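Local coordinates for protein hydrogenase maturation factor (Thermoanaerobacter tengcongensis, PDB 3VTH) that probably transfers the carbamoyl group of carbamoyl phosphate, in an ATP-dependent reaction, to the C-terminal cysteine of HypE during [NiFe]-hydrogenase maturation, at residues A[453-465]-A[471-483]. Numbering follows the deposited sequence.
Sequences DPEVVAHDMHKGY and AKSLDLPKIEVQH. With FE (Fe (III) ion), chain I; AP2 (phosphomethylphosphonic acid adenosyl ester), chain H; PO4 (phosphate ion), chain M.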
ATOM      1  N   ASP A 453     -21.640  -3.829   8.691  1.00 36.52           N
ATOM      2  CA  ASP A 453     -22.002  -5.127   9.250  1.00 38.33           C
ATOM      3  C   ASP A 453     -22.022  -6.146   8.106  1.00 37.11           C
ATOM      4  O   ASP A 453     -23.002  -6.236   7.364  1.00 37.43           O
ATOM      5  CB  ASP A 453     -23.349  -5.047  10.003  1.00 40.77           C
ATOM      6  CG  ASP A 453     -23.247  -4.259  11.325  1.00 45.40           C
ATOM      7  OD1 ASP A 453     -22.120  -4.007  11.830  1.00 48.75           O
ATOM      8  OD2 ASP A 453     -24.309  -3.891  11.865  1.00 50.02           O
ATOM      9  N   PRO A 454     -20.913  -6.893   7.930  1.00 35.88           N
ATOM     10  CA  PRO A 454     -20.829  -7.802   6.801  1.00 35.12           C
ATOM     11  C   PRO A 454     -22.013  -8.758   6.760  1.00 35.66           C
ATOM     12  O   PRO A 454     -22.442  -9.269   7.800  1.00 35.91           O
ATOM     13  CB  PRO A 454     -19.532  -8.572   7.069  1.00 34.38           C
ATOM     14  CG  PRO A 454     -18.695  -7.594   7.836  1.00 34.64           C
ATOM     15  CD  PRO A 454     -19.670  -6.882   8.720  1.00 35.32           C
ATOM     16  N   GLU A 455     -22.536  -8.972   5.559  1.00 35.62           N
ATOM     17  CA  GLU A 455     -23.620  -9.938   5.348  1.00 37.45           C
ATOM     18  C   GLU A 455     -23.115 -11.228   4.693  1.00 35.86           C
ATOM     19  O   GLU A 455     -23.702 -12.291   4.863  1.00 35.87           O
ATOM     20  CB  GLU A 455     -24.757  -9.285   4.560  1.00 38.94           C
ATOM     21  CG  GLU A 455     -25.420  -8.152   5.369  1.00 44.07           C
ATOM     22  CD  GLU A 455     -26.702  -7.597   4.746  1.00 51.40           C
ATOM     23  OE1 GLU A 455     -26.736  -7.402   3.510  1.00 53.89           O
ATOM     24  OE2 GLU A 455     -27.671  -7.323   5.501  1.00 55.91           O
ATOM     25  N   VAL A 456     -21.999 -11.124   3.969  1.00 33.66           N
ATOM     26  CA  VAL A 456     -21.393 -12.263   3.295  1.00 32.70           C
ATOM     27  C   VAL A 456     -19.883 -12.095   3.440  1.00 30.65           C
ATOM     28  O   VAL A 456     -19.379 -10.959   3.431  1.00 29.38           O
ATOM     29  CB  VAL A 456     -21.804 -12.321   1.784  1.00 33.11           C
ATOM     30  CG1 VAL A 456     -21.012 -13.359   1.025  1.00 32.57           C
ATOM     31  CG2 VAL A 456     -23.318 -12.623   1.625  1.00 36.43           C
ATOM     32  N   VAL A 457     -19.169 -13.207   3.602  1.00 29.41           N
ATOM     33  CA  VAL A 457     -17.707 -13.160   3.706  1.00 27.96           C
ATOM     34  C   VAL A 457     -17.082 -13.880   2.508  1.00 27.37           C
ATOM     35  O   VAL A 457     -17.508 -14.990   2.152  1.00 26.87           O
ATOM     36  CB  VAL A 457     -17.193 -13.758   5.044  1.00 28.55           C
ATOM     37  CG1 VAL A 457     -17.585 -15.238   5.177  1.00 30.76           C
ATOM     38  CG2 VAL A 457     -15.660 -13.638   5.145  1.00 26.99           C
ATOM     39  N   ALA A 458     -16.096 -13.233   1.885  1.00 26.36           N
ATOM     40  CA  ALA A 458     -15.372 -13.805   0.766  1.00 25.77           C
ATOM     41  C   ALA A 458     -13.959 -14.151   1.237  1.00 25.17           C
ATOM     42  O   ALA A 458     -13.339 -13.405   2.026  1.00 24.44           O
ATOM     43  CB  ALA A 458     -15.317 -12.829  -0.411  1.00 24.99           C
ATOM     44  N   HIS A 459     -13.467 -15.291   0.770  1.00 24.63           N
ATOM     45  CA  HIS A 459     -12.170 -15.787   1.227  1.00 24.38           C
ATOM     46  C   HIS A 459     -11.489 -16.599   0.134  1.00 24.14           C
ATOM     47  O   HIS A 459     -12.130 -17.006  -0.851  1.00 24.44           O
ATOM     48  CB  HIS A 459     -12.348 -16.631   2.503  1.00 24.73           C
ATOM     49  CG  HIS A 459     -13.128 -17.893   2.297  1.00 26.14           C
ATOM     50  ND1 HIS A 459     -12.555 -19.062   1.828  1.00 25.67           N
ATOM     51  CD2 HIS A 459     -14.436 -18.169   2.500  1.00 27.63           C
ATOM     52  CE1 HIS A 459     -13.483 -20.003   1.757  1.00 28.67           C
ATOM     53  NE2 HIS A 459     -14.632 -19.485   2.164  1.00 28.36           N
ATOM     54  N   ASP A 460     -10.190 -16.830   0.313  1.00 24.00           N
ATOM     55  CA  ASP A 460      -9.412 -17.629  -0.610  1.00 22.82           C
ATOM     56  C   ASP A 460      -9.787 -19.105  -0.501  1.00 24.16           C
ATOM     57  O   ASP A 460     -10.157 -19.595   0.580  1.00 24.12           O
ATOM     58  CB  ASP A 460      -7.915 -17.473  -0.297  1.00 23.04           C
ATOM     59  CG  ASP A 460      -7.027 -17.779  -1.504  1.00 24.18           C
ATOM     60  OD1 ASP A 460      -6.614 -16.826  -2.191  1.00 25.75           O
ATOM     61  OD2 ASP A 460      -6.723 -18.964  -1.752  1.00 25.43           O
ATOM     62  N   MET A 461      -9.662 -19.833  -1.612  1.00 24.18           N
ATOM     63  CA  MET A 461      -9.864 -21.287  -1.565  1.00 26.00           C
ATOM     64  C   MET A 461      -8.855 -22.015  -0.673  1.00 26.50           C
ATOM     65  O   MET A 461      -9.143 -23.112  -0.210  1.00 26.82           O
ATOM     66  CB  MET A 461      -9.852 -21.895  -2.962  1.00 25.83           C
ATOM     67  CG  MET A 461     -11.027 -21.471  -3.819  1.00 27.49           C
ATOM     68  SD  MET A 461     -10.873 -22.069  -5.508  1.00 31.82           S
ATOM     69  CE  MET A 461     -12.531 -21.714  -6.076  1.00 30.61           C
ATOM     70  N   HIS A 462      -7.675 -21.415  -0.454  1.00 26.41           N
ATOM     71  CA  HIS A 462      -6.636 -22.033   0.393  1.00 27.63           C
ATOM     72  C   HIS A 462      -7.176 -22.223   1.812  1.00 29.16           C
ATOM     73  O   HIS A 462      -7.466 -21.240   2.495  1.00 28.68           O
ATOM     74  CB  HIS A 462      -5.373 -21.149   0.424  1.00 26.96           C
ATOM     75  CG  HIS A 462      -4.162 -21.830   0.988  1.00 27.79           C
ATOM     76  ND1 HIS A 462      -2.981 -21.956   0.281  1.00 29.16           N
ATOM     77  CD2 HIS A 462      -3.939 -22.401   2.194  1.00 28.15           C
ATOM     78  CE1 HIS A 462      -2.089 -22.590   1.021  1.00 27.59           C
ATOM     79  NE2 HIS A 462      -2.643 -22.872   2.188  1.00 28.24           N
ATOM     80  N   LYS A 463      -7.295 -23.474   2.263  1.00 30.57           N
ATOM     81  CA  LYS A 463      -7.892 -23.745   3.588  1.00 32.92           C
ATOM     82  C   LYS A 463      -6.932 -23.501   4.765  1.00 32.63           C
ATOM     83  O   LYS A 463      -7.364 -23.461   5.912  1.00 33.69           O
ATOM     84  CB  LYS A 463      -8.415 -25.192   3.675  1.00 34.91           C
ATOM     85  CG  LYS A 463      -9.350 -25.637   2.546  1.00 38.25           C
ATOM     86  CD  LYS A 463      -9.697 -27.120   2.701  1.00 44.50           C
ATOM     87  CE  LYS A 463     -10.536 -27.647   1.533  1.00 47.76           C
ATOM     88  NZ  LYS A 463     -11.809 -26.873   1.389  1.00 48.57           N
ATOM     89  N   GLY A 464      -5.638 -23.377   4.479  1.00 31.66           N
ATOM     90  CA  GLY A 464      -4.626 -23.163   5.522  1.00 32.14           C
ATOM     91  C   GLY A 464      -4.383 -21.705   5.946  1.00 31.55           C
ATOM     92  O   GLY A 464      -3.788 -21.467   6.996  1.00 32.77           O
ATOM     93  N   TYR A 465      -4.855 -20.732   5.168  1.00 29.15           N
ATOM     94  CA  TYR A 465      -4.676 -19.316   5.543  1.00 28.48           C
ATOM     95  C   TYR A 465      -5.435 -19.049   6.837  1.00 29.06           C
ATOM     96  O   TYR A 465      -6.573 -19.479   6.988  1.00 28.87           O
ATOM     97  CB  TYR A 465      -5.221 -18.383   4.464  1.00 26.64           C
ATOM     98  CG  TYR A 465      -4.460 -18.352   3.153  1.00 26.96           C
ATOM     99  CD1 TYR A 465      -3.244 -19.047   2.974  1.00 26.89           C
ATOM    100  CD2 TYR A 465      -4.942 -17.594   2.101  1.00 25.92           C
ATOM    101  CE1 TYR A 465      -2.544 -18.975   1.728  1.00 24.98           C
ATOM    102  CE2 TYR A 465      -4.281 -17.521   0.891  1.00 25.93           C
ATOM    103  CZ  TYR A 465      -3.092 -18.215   0.709  1.00 27.35           C
ATOM    104  OH  TYR A 465      -2.505 -18.086  -0.524  1.00 27.46           O
ATOM    105  N   ALA A 471     -12.647 -16.512   8.214  1.00 32.09           N
ATOM    106  CA  ALA A 471     -13.883 -16.469   7.420  1.00 32.85           C
ATOM    107  C   ALA A 471     -14.849 -17.597   7.796  1.00 35.25           C
ATOM    108  O   ALA A 471     -16.037 -17.360   8.008  1.00 35.13           O
ATOM    109  CB  ALA A 471     -13.581 -16.512   5.935  1.00 30.31           C
ATOM    110  N   LYS A 472     -14.320 -18.813   7.885  1.00 36.86           N
ATOM    111  CA  LYS A 472     -15.115 -19.987   8.230  1.00 39.62           C
ATOM    112  C   LYS A 472     -15.635 -19.927   9.652  1.00 41.23           C
ATOM    113  O   LYS A 472     -16.673 -20.505   9.946  1.00 41.68           O
ATOM    114  CB  LYS A 472     -14.314 -21.276   8.045  1.00 40.29           C
ATOM    115  CG  LYS A 472     -13.699 -21.471   6.670  1.00 42.50           C
ATOM    116  CD  LYS A 472     -14.754 -21.615   5.578  1.00 46.69           C
ATOM    117  CE  LYS A 472     -14.463 -22.825   4.683  1.00 48.47           C
ATOM    118  NZ  LYS A 472     -13.046 -22.918   4.248  1.00 48.11           N
ATOM    119  N   SER A 473     -14.922 -19.218  10.529  1.00 41.59           N
ATOM    120  CA  SER A 473     -15.360 -19.048  11.916  1.00 42.82           C
ATOM    121  C   SER A 473     -16.612 -18.170  12.052  1.00 43.64           C
ATOM    122  O   SER A 473     -17.238 -18.155  13.113  1.00 44.70           O
ATOM    123  CB  SER A 473     -14.233 -18.451  12.775  1.00 42.91           C
ATOM    124  OG  SER A 473     -14.309 -17.024  12.810  1.00 41.57           O
ATOM    125  N   LEU A 474     -16.968 -17.418  11.009  1.00 42.05           N
ATOM    126  CA  LEU A 474     -18.088 -16.469  11.126  1.00 42.13           C
ATOM    127  C   LEU A 474     -19.441 -17.142  10.820  1.00 43.60           C
ATOM    128  O   LEU A 474     -19.498 -18.177  10.163  1.00 44.06           O
ATOM    129  CB  LEU A 474     -17.871 -15.231  10.244  1.00 40.32           C
ATOM    130  CG  LEU A 474     -16.568 -14.421  10.391  1.00 38.10           C
ATOM    131  CD1 LEU A 474     -16.412 -13.404   9.255  1.00 33.36           C
ATOM    132  CD2 LEU A 474     -16.509 -13.723  11.750  1.00 38.30           C
ATOM    133  N   ASP A 475     -20.521 -16.546  11.303  1.00 44.26           N
ATOM    134  CA  ASP A 475     -21.858 -17.094  11.085  1.00 45.67           C
ATOM    135  C   ASP A 475     -22.491 -16.392   9.881  1.00 43.96           C
ATOM    136  O   ASP A 475     -23.530 -15.753   9.994  1.00 45.40           O
ATOM    137  CB  ASP A 475     -22.688 -16.898  12.362  1.00 47.45           C
ATOM    138  CG  ASP A 475     -24.078 -17.517  12.279  1.00 51.51           C
ATOM    139  OD1 ASP A 475     -24.202 -18.661  11.785  1.00 53.65           O
ATOM    140  OD2 ASP A 475     -25.046 -16.858  12.745  1.00 55.23           O
ATOM    141  N   LEU A 476     -21.832 -16.487   8.731  1.00 41.52           N
ATOM    142  CA  LEU A 476     -22.264 -15.769   7.535  1.00 39.41           C
ATOM    143  C   LEU A 476     -22.136 -16.695   6.338  1.00 38.18           C
ATOM    144  O   LEU A 476     -21.281 -17.567   6.356  1.00 37.71           O
ATOM    145  CB  LEU A 476     -21.379 -14.534   7.295  1.00 37.30           C
ATOM    146  CG  LEU A 476     -21.348 -13.336   8.247  1.00 37.93           C
ATOM    147  CD1 LEU A 476     -20.237 -12.389   7.823  1.00 36.72           C
ATOM    148  CD2 LEU A 476     -22.718 -12.613   8.306  1.00 37.69           C
ATOM    149  N   PRO A 477     -22.963 -16.491   5.292  1.00 37.61           N
ATOM    150  CA  PRO A 477     -22.761 -17.208   4.032  1.00 36.91           C
ATOM    151  C   PRO A 477     -21.360 -16.884   3.494  1.00 34.81           C
ATOM    152  O   PRO A 477     -20.895 -15.750   3.660  1.00 33.26           O
ATOM    153  CB  PRO A 477     -23.818 -16.597   3.104  1.00 37.64           C
ATOM    154  CG  PRO A 477     -24.861 -16.001   4.029  1.00 39.04           C
ATOM    155  CD  PRO A 477     -24.065 -15.512   5.201  1.00 38.28           C
ATOM    156  N   LYS A 478     -20.711 -17.867   2.871  1.00 33.60           N
ATOM    157  CA  LYS A 478     -19.330 -17.736   2.395  1.00 32.46           C
ATOM    158  C   LYS A 478     -19.250 -17.914   0.886  1.00 31.64           C
ATOM    159  O   LYS A 478     -19.972 -18.745   0.311  1.00 31.94           O
ATOM    160  CB  LYS A 478     -18.430 -18.782   3.066  1.00 33.25           C
ATOM    161  CG  LYS A 478     -18.170 -18.505   4.536  1.00 36.08           C
ATOM    162  CD  LYS A 478     -18.210 -19.743   5.409  1.00 40.26           C
ATOM    163  CE  LYS A 478     -18.636 -19.323   6.824  1.00 43.57           C
ATOM    164  NZ  LYS A 478     -19.051 -20.481   7.659  1.00 46.73           N
ATOM    165  N   ILE A 479     -18.374 -17.128   0.259  1.00 29.24           N
ATOM    166  CA  ILE A 479     -18.005 -17.324  -1.136  1.00 28.89           C
ATOM    167  C   ILE A 479     -16.481 -17.533  -1.224  1.00 27.67           C
ATOM    168  O   ILE A 479     -15.712 -16.664  -0.808  1.00 27.19           O
ATOM    169  CB  ILE A 479     -18.497 -16.162  -2.044  1.00 28.51           C
ATOM    170  CG1 ILE A 479     -20.043 -16.110  -2.052  1.00 31.22           C
ATOM    171  CG2 ILE A 479     -17.981 -16.349  -3.477  1.00 28.63           C
ATOM    172  CD1 ILE A 479     -20.640 -14.877  -2.744  1.00 30.24           C
ATOM    173  N   GLU A 480     -16.063 -18.697  -1.730  1.00 27.64           N
ATOM    174  CA  GLU A 480     -14.647 -18.980  -1.933  1.00 26.99           C
ATOM    175  C   GLU A 480     -14.226 -18.426  -3.279  1.00 26.20           C
ATOM    176  O   GLU A 480     -14.967 -18.537  -4.262  1.00 27.26           O
ATOM    177  CB  GLU A 480     -14.349 -20.495  -1.822  1.00 28.18           C
ATOM    178  CG  GLU A 480     -15.032 -21.393  -2.879  1.00 31.51           C
ATOM    179  CD  GLU A 480     -14.627 -22.875  -2.778  1.00 38.30           C
ATOM    180  OE1 GLU A 480     -14.955 -23.649  -3.718  1.00 38.49           O
ATOM    181  OE2 GLU A 480     -13.986 -23.262  -1.767  1.00 38.62           O
ATOM    182  N   VAL A 481     -13.037 -17.832  -3.319  1.00 25.07           N
ATOM    183  CA  VAL A 481     -12.533 -17.142  -4.494  1.00 24.23           C
ATOM    184  C   VAL A 481     -11.135 -17.681  -4.798  1.00 23.88           C
ATOM    185  O   VAL A 481     -10.258 -17.685  -3.931  1.00 23.75           O
ATOM    186  CB  VAL A 481     -12.473 -15.606  -4.260  1.00 24.04           C
ATOM    187  CG1 VAL A 481     -11.834 -14.894  -5.457  1.00 22.50           C
ATOM    188  CG2 VAL A 481     -13.887 -15.049  -3.948  1.00 24.09           C
ATOM    189  N   GLN A 482     -10.930 -18.160  -6.021  1.00 23.64           N
ATOM    190  CA  GLN A 482      -9.618 -18.667  -6.388  1.00 23.22           C
ATOM    191  C   GLN A 482      -8.632 -17.491  -6.423  1.00 22.76           C
ATOM    192  O   GLN A 482      -8.972 -16.408  -6.879  1.00 22.54           O
ATOM    193  CB  GLN A 482      -9.661 -19.407  -7.722  1.00 22.88           C
ATOM    194  CG  GLN A 482      -8.443 -20.330  -7.918  1.00 22.68           C
ATOM    195  CD  GLN A 482      -7.206 -19.590  -8.408  1.00 22.55           C
ATOM    196  OE1 GLN A 482      -7.309 -18.641  -9.187  1.00 21.77           O
ATOM    197  NE2 GLN A 482      -6.029 -20.030  -7.962  1.00 24.38           N
ATOM    198  N   HIS A 483      -7.415 -17.735  -5.932  1.00 23.23           N
ATOM    199  CA  HIS A 483      -6.395 -16.696  -5.688  1.00 22.35           C
ATOM    200  C   HIS A 483      -6.067 -15.844  -6.914  1.00 21.45           C
ATOM    201  O   HIS A 483      -6.007 -14.614  -6.839  1.00 21.00           O
ATOM    202  CB  HIS A 483      -5.114 -17.375  -5.188  1.00 22.49           C
ATOM    203  CG  HIS A 483      -4.059 -16.419  -4.719  1.00 23.06           C
ATOM    204  ND1 HIS A 483      -4.036 -15.910  -3.437  1.00 24.28           N
ATOM    205  CD2 HIS A 483      -2.973 -15.904  -5.348  1.00 24.04           C
ATOM    206  CE1 HIS A 483      -2.986 -15.117  -3.300  1.00 23.30           C
ATOM    207  NE2 HIS A 483      -2.325 -15.098  -4.442  1.00 23.95           N
TER
HETATM  208 FE    FE I 807      -0.588 -13.954  -5.191  1.00 27.79          FE
HETATM  209  PB  AP2 H 806       1.756 -15.427  -3.475  1.00 38.84           P
HETATM  210  O1B AP2 H 806       2.912 -15.832  -4.354  1.00 38.10           O
HETATM  211  O2B AP2 H 806       0.429 -15.262  -4.150  1.00 34.03           O
HETATM  212  O3B AP2 H 806       1.721 -16.217  -2.190  1.00 40.69           O
HETATM  213  C3A AP2 H 806       2.239 -13.763  -2.943  1.00 34.10           C
HETATM  214  PA  AP2 H 806       2.270 -12.510  -4.258  1.00 34.45           P
HETATM  215  O1A AP2 H 806       2.454 -11.242  -3.436  1.00 30.12           O
HETATM  216  O2A AP2 H 806       1.156 -12.583  -5.273  1.00 29.34           O
HETATM  217  O5' AP2 H 806       3.620 -12.829  -5.091  1.00 34.22           O
HETATM  218  C5' AP2 H 806       4.865 -12.586  -4.447  1.00 36.48           C
HETATM  219  C4' AP2 H 806       5.896 -13.307  -5.285  1.00 37.36           C
HETATM  220  O4' AP2 H 806       6.110 -12.590  -6.501  1.00 37.86           O
HETATM  221  C3' AP2 H 806       7.255 -13.365  -4.616  1.00 38.49           C
HETATM  222  O3' AP2 H 806       7.293 -14.400  -3.628  1.00 39.84           O
HETATM  223  C2' AP2 H 806       8.134 -13.626  -5.822  1.00 39.11           C
HETATM  224  O2' AP2 H 806       8.072 -15.033  -6.082  1.00 38.39           O
HETATM  225  C1' AP2 H 806       7.455 -12.824  -6.941  1.00 37.66           C
HETATM  226  N9  AP2 H 806       8.234 -11.564  -7.112  1.00 37.59           N
HETATM  227  C8  AP2 H 806       8.395 -10.558  -6.216  1.00 37.42           C
HETATM  228  N7  AP2 H 806       9.218  -9.586  -6.693  1.00 37.34           N
HETATM  229  C5  AP2 H 806       9.602  -9.962  -7.928  1.00 37.29           C
HETATM  230  C6  AP2 H 806      10.472  -9.404  -8.994  1.00 37.62           C
HETATM  231  N6  AP2 H 806      11.103  -8.213  -8.838  1.00 36.46           N
HETATM  232  N1  AP2 H 806      10.615 -10.137 -10.133  1.00 37.69           N
HETATM  233  C2  AP2 H 806       9.982 -11.315 -10.325  1.00 36.89           C
HETATM  234  N3  AP2 H 806       9.189 -11.884  -9.391  1.00 36.25           N
HETATM  235  C4  AP2 H 806       8.967 -11.264  -8.198  1.00 36.56           C
HETATM  236  P   PO4 M 811       0.841 -24.458   3.398  1.00 84.17           P
HETATM  237  O1  PO4 M 811       1.924 -23.561   3.949  1.00 84.38           O
HETATM  238  O2  PO4 M 811       0.488 -24.008   1.997  1.00 83.98           O
HETATM  239  O3  PO4 M 811       1.352 -25.880   3.352  1.00 84.11           O
HETATM  240  O4  PO4 M 811      -0.381 -24.365   4.289  1.00 83.74           O
HETATM  241  O   HOH W   1      -8.733 -15.344  -3.019  1.00 17.15           O
HETATM  242  O   HOH W   2      -7.081 -20.121  -4.232  1.00 17.63           O
HETATM  243  O   HOH W   3     -10.993 -24.900  -1.009  1.00 29.32           O
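With CG of both Asp460 and His483 trans to the backbone nitrogen (chi1 -156° and -172°), the carboxylate and the imidazole meet at the C-terminal ends of two parallel strands, His483 opening the helix that follows. His483 ND1 donates to Asp460 OD1 at 3.0 Å, on the syn side of the carboxylate but tilted out of its plane, and close to the plane of the imidazole, while NE2 binds the iron(III) ion at 2.2 Å. Asp460 is thus a second-shell residue that helps to fix the ring's rotation; its OD2 accepts from His462 N in an Asx turn, and a water links OD2 to His483 N. Replacing Asp460 by an alanine would take away both carboxylate oxygens, and would probably leave His483 ND1 and His462 N without their acceptor and the iron-bound ring freer to turn.

Five backbone hydrogen bonds join strands 456-460 and 478-481 and their flanking residues, the first from Val457 N to Pro477 O and the last from Met461 N to Val481 O. The His459 ring, held by ND1 to Asp460 O (2.8 Å), receives Glu480 CA over one face. Ala471 CB packs against Val457 CG2 (3.6 Å), seating helix 466-473 in a beta-alpha-beta unit. Two oxygens of the nucleotide analogue also bind the iron. Strand 478-481 edges the sheet, strand 402-404 flanks 456-460, and helix 737-749 covers Ala458, Ile479 and Val481.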